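Local coordinates for ESAT-6/WXG100 secretion system protein (Streptococcus gallolyticus, PDB 7JQE) that forms, through this extracellular fragment of the membrane subunit EsaA, an elongated part of the type VIIb secretion system and probably supports protein export, at residues T330-S335 with T374-I379; I271-A276 with L357-T362. All coordinates share one frame; numbering follows the deposited sequence.

Contact 1 of 2, residues T330-S335 with T374-I379; sequences TISNVS and TLDLNI
Antiparallel pairing, interrupted by a beta bulge, joins Thr330-Ser335 to Thr374-Ile379, and it illustrates how a strand pair can slip by one residue and still stay paired. Before the bulge Thr330 pairs with Asn378 and Ser332 with Asp376, both hydrogen-bonded pairs; Asp376 N reaches Ser332 O at 2.8 Å. After it, Ser335 pairs with Thr374, Ser335 N giving its hydrogen to Thr374 O at 3.0 Å. The extra residue lies at Asn333-Val334, where Asn333 takes a left-handed backbone conformation and the strand changes direction.

On the polar face, the amide of Asn378 reaches over to the neighbouring strand. Its ND2 donates to Ser332 OG at 2.9 Å, within the amide plane, and to Thr330 OG1 at 3.1 Å, a more bent bond tilted from that plane; the two hydroxyls together fix the rotation of the amide. Both turn toward it because each oxygen sits between its own backbone N and carbonyl carbon (chi1 68° in both). Farther along, Asn333 ND2 makes a long bond of 3.3 Å to the anti side of Asp376 OD2, with amide and carboxylate planes 73° apart; the other carboxylate oxygen is held by a salt bridge to Arg383. Ser335 OG and Thr374 OG1 share a hydrogen bond.

Toward the interior, Ile331 CG2 touches Leu375 CD1 at 3.5 Å, while Val334 CG2 runs alongside Leu375 CB. Val339 of the other sheet packs on all three residues. The slip is a beta bulge within an antiparallel pair, and the apolar face of Ile331 and Leu377 packs against the second sheet, as in a two-layered beta sandwich.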
# COMPACT_ATOMS: atom_id res chain seq x y z
N THR A 330 47.91 33.27 49.92
CA THR A 330 46.48 33.10 50.19
C THR A 330 45.72 32.81 48.90
O THR A 330 46.23 32.97 47.79
CB THR A 330 45.88 34.35 50.86
OG1 THR A 330 45.88 35.43 49.92
CG2 THR A 330 46.69 34.73 52.09
N ILE A 331 44.47 32.39 49.08
CA ILE A 331 43.53 32.14 48.00
C ILE A 331 42.30 33.01 48.26
O ILE A 331 41.63 32.84 49.28
CB ILE A 331 43.13 30.66 47.93
CG1 ILE A 331 44.35 29.79 47.60
CG2 ILE A 331 42.01 30.45 46.92
CD1 ILE A 331 44.23 28.37 48.12
N SER A 332 42.01 33.93 47.34
CA SER A 332 40.94 34.89 47.54
C SER A 332 40.01 34.94 46.33
O SER A 332 40.37 34.54 45.22
CB SER A 332 41.50 36.30 47.81
OG SER A 332 42.14 36.82 46.66
N ASN A 333 38.80 35.43 46.58
CA ASN A 333 37.81 35.71 45.53
C ASN A 333 37.51 34.46 44.69
O ASN A 333 37.54 34.48 43.46
CB ASN A 333 38.28 36.87 44.64
CG ASN A 333 38.47 38.16 45.42
OD1 ASN A 333 37.71 38.46 46.35
ND2 ASN A 333 39.49 38.93 45.05
N VAL A 334 37.20 33.37 45.38
CA VAL A 334 36.86 32.11 44.73
C VAL A 334 35.39 32.11 44.35
O VAL A 334 34.54 32.64 45.08
CB VAL A 334 37.19 30.91 45.64
CG1 VAL A 334 36.73 29.61 44.99
CG2 VAL A 334 38.67 30.86 45.94
N SER A 335 35.09 31.52 43.20
CA SER A 335 33.72 31.26 42.78
C SER A 335 33.72 30.04 41.88
O SER A 335 34.72 29.72 41.24
CB SER A 335 33.09 32.45 42.04
OG SER A 335 33.54 32.49 40.70
N THR A 374 37.07 30.38 39.27
CA THR A 374 38.00 31.51 39.23
C THR A 374 38.42 31.87 40.65
O THR A 374 37.60 31.87 41.57
CB THR A 374 37.39 32.75 38.56
OG1 THR A 374 36.28 33.22 39.33
CG2 THR A 374 36.93 32.43 37.15
N LEU A 375 39.70 32.19 40.81
CA LEU A 375 40.22 32.65 42.09
C LEU A 375 41.39 33.58 41.85
O LEU A 375 41.85 33.76 40.71
CB LEU A 375 40.66 31.48 42.98
CG LEU A 375 41.83 30.67 42.43
CD1 LEU A 375 42.85 30.37 43.51
CD2 LEU A 375 41.31 29.38 41.79
N ASP A 376 41.88 34.17 42.93
CA ASP A 376 43.11 34.94 42.95
C ASP A 376 44.12 34.23 43.84
O ASP A 376 43.80 33.89 44.99
CB ASP A 376 42.88 36.38 43.45
CG ASP A 376 42.36 37.30 42.37
OD1 ASP A 376 42.59 37.01 41.18
OD2 ASP A 376 41.73 38.33 42.71
N LEU A 377 45.31 33.98 43.31
CA LEU A 377 46.42 33.46 44.10
C LEU A 377 47.32 34.63 44.50
O LEU A 377 47.93 35.27 43.63
CB LEU A 377 47.22 32.41 43.33
CG LEU A 377 48.47 31.87 44.05
CD1 LEU A 377 48.08 31.09 45.30
CD2 LEU A 377 49.32 31.02 43.12
N ASN A 378 47.39 34.91 45.79
CA ASN A 378 48.16 36.03 46.32
C ASN A 378 49.45 35.51 46.93
O ASN A 378 49.42 34.73 47.89
CB ASN A 378 47.35 36.82 47.35
CG ASN A 378 46.02 37.29 46.81
OD1 ASN A 378 45.95 38.28 46.07
ND2 ASN A 378 44.95 36.59 47.18
N ILE A 379 50.58 35.94 46.38
CA ILE A 379 51.90 35.68 46.95
C ILE A 379 52.50 37.05 47.25
O ILE A 379 52.98 37.74 46.34
CB ILE A 379 52.81 34.88 46.01
CG1 ILE A 379 52.13 33.57 45.59
CG2 ILE A 379 54.16 34.62 46.67
CD1 ILE A 379 52.90 32.78 44.56

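Contact 2 of 2, residues I271-A276 with L357-T362; sequences ISVDVA and LKISYT
Four backbone hydrogen bonds join Ile271-Ala276 to Leu357-Thr362, making this a compact example of regular antiparallel pairing. Ile359 N meets Ile271 O at 2.9 Å, and Ile271 N returns a bond to Ile359 O; two residues on, Val273 and Leu357 repeat the exchange, with Val273 N to Leu357 O at 2.9 Å. Arg383 of the second subunit makes a salt bridge to Asp274 and a hydrogen bond to Ser272 O. Between the two hydrogen-bonded pairs lies the non-hydrogen-bonded pair Ser272-Lys358, where Ser272 CA approaches Leu357 O at 3.1 Å in a CA-H...O contact.

On the face of Ser272 and Lys358, the lysine chain folds back through successive bends, bringing its aliphatic CD to 3.7 Å from Ser272 OG. The other face is apolar. Ile271 CG1 leans across Ile359 CB at 3.8 Å. Ile271 CG2 comes to the edge of the Tyr361 ring, level with it and 4.1 Å from Tyr361 CE2. The phenol hydroxyl bonds to Asn269, while the ring stacks with Tyr388.

Val273 CG1 lies beside Leu357 CB at 4.0 Å, the two running alongside each other. Val275 instead crosses Leu357 at about a right angle, its CG2 methyl 3.8 Å from Leu357 CD1. Strand 268-275 is outermost within its chain, and backbone bonds from Asp274 carry the pairing on to the second subunit, while the apolar face of Val273, Leu357 and Ile359 packs inward as in a beta sandwich.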
# COMPACT_ATOMS: atom_id res chain seq x y z
N ILE A 271 46.86 20.95 41.95
CA ILE A 271 47.95 21.60 41.23
C ILE A 271 49.04 21.96 42.22
O ILE A 271 48.83 21.99 43.43
CB ILE A 271 47.47 22.86 40.48
CG1 ILE A 271 46.90 23.87 41.47
CG2 ILE A 271 46.45 22.50 39.42
CD1 ILE A 271 45.86 24.78 40.87
N SER A 272 50.23 22.24 41.69
CA SER A 272 51.40 22.51 42.51
C SER A 272 52.08 23.78 42.00
O SER A 272 52.42 23.87 40.81
CB SER A 272 52.37 21.33 42.48
OG SER A 272 53.48 21.56 43.34
N VAL A 273 52.29 24.74 42.90
CA VAL A 273 52.94 26.00 42.57
C VAL A 273 54.22 26.12 43.39
O VAL A 273 54.32 25.59 44.50
CB VAL A 273 52.00 27.20 42.82
CG1 VAL A 273 51.50 27.19 44.25
CG2 VAL A 273 52.71 28.51 42.50
N ASP A 274 55.20 26.83 42.83
CA ASP A 274 56.48 27.06 43.49
C ASP A 274 56.49 28.48 44.05
O ASP A 274 56.62 29.45 43.29
CB ASP A 274 57.65 26.83 42.53
CG ASP A 274 57.66 25.43 41.94
OD1 ASP A 274 57.86 25.30 40.72
OD2 ASP A 274 57.47 24.46 42.71
N VAL A 275 56.37 28.60 45.36
CA VAL A 275 56.37 29.89 46.03
C VAL A 275 57.74 30.12 46.65
O VAL A 275 58.51 29.19 46.91
CB VAL A 275 55.25 30.00 47.09
CG1 VAL A 275 53.89 29.85 46.44
CG2 VAL A 275 55.46 28.96 48.18
N ALA A 276 58.06 31.39 46.90
CA ALA A 276 59.32 31.79 47.50
C ALA A 276 59.12 33.10 48.24
O ALA A 276 58.39 33.97 47.75
CB ALA A 276 60.43 31.94 46.45
N LEU A 357 53.57 24.28 46.92
CA LEU A 357 52.27 24.20 47.56
C LEU A 357 51.28 23.51 46.63
O LEU A 357 51.31 23.72 45.41
CB LEU A 357 51.74 25.59 47.93
CG LEU A 357 52.58 26.41 48.91
CD1 LEU A 357 51.93 27.77 49.15
CD2 LEU A 357 52.78 25.67 50.23
N LYS A 358 50.43 22.67 47.21
CA LYS A 358 49.42 21.93 46.47
C LYS A 358 48.05 22.55 46.74
O LYS A 358 47.71 22.82 47.90
CB LYS A 358 49.43 20.45 46.86
CG LYS A 358 50.83 19.86 46.95
CD LYS A 358 51.41 19.55 45.58
CE LYS A 358 50.73 18.32 44.99
NZ LYS A 358 50.86 17.14 45.89
N ILE A 359 47.28 22.78 45.69
CA ILE A 359 45.98 23.42 45.79
C ILE A 359 44.93 22.47 45.22
O ILE A 359 45.05 22.02 44.08
CB ILE A 359 45.95 24.77 45.07
CG1 ILE A 359 47.04 25.69 45.64
CG2 ILE A 359 44.58 25.42 45.19
CD1 ILE A 359 47.10 27.05 44.99
N SER A 360 43.91 22.18 46.02
CA SER A 360 42.78 21.36 45.60
C SER A 360 41.61 22.27 45.23
O SER A 360 41.24 23.16 45.99
CB SER A 360 42.36 20.41 46.72
OG SER A 360 40.99 20.04 46.60
N TYR A 361 41.05 22.04 44.04
CA TYR A 361 39.85 22.75 43.63
C TYR A 361 38.78 21.74 43.24
O TYR A 361 39.08 20.65 42.73
CB TYR A 361 40.13 23.73 42.47
CG TYR A 361 40.61 23.11 41.18
CD1 TYR A 361 39.72 22.52 40.28
CD2 TYR A 361 41.95 23.15 40.82
CE1 TYR A 361 40.15 21.96 39.09
CE2 TYR A 361 42.40 22.61 39.63
CZ TYR A 361 41.50 22.02 38.77
OH TYR A 361 41.95 21.47 37.59
N THR A 362 37.53 22.11 43.49
CA THR A 362 36.39 21.22 43.30
C THR A 362 35.25 22.04 42.73
O THR A 362 34.73 22.94 43.39
CB THR A 362 35.98 20.55 44.62
OG1 THR A 362 37.08 19.79 45.13
CG2 THR A 362 34.78 19.64 44.40

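Overall arrangement
From the N terminus, the chain passes through a run of helices before strand 268-275 gives contact 2 its first half. A long, partly unmodelled connection leads to strand 327-335, the first half of contact 1. Strand 355-363 then closes the loop of contact 2, and the next strand, 369-379, closes that of contact 1, so the two closures cross rather than nest. Each belongs to a different antiparallel sheet. Their centres are about 12 Å apart, and the sheets meet through apolar side chains: Ile379 on Val275, Leu377 on Val273 and Ile359, and Ile331 on Ile359. Both contacts also touch the second subunit. The alternation means that the chain passes back and forth between the two sheets, tying them together.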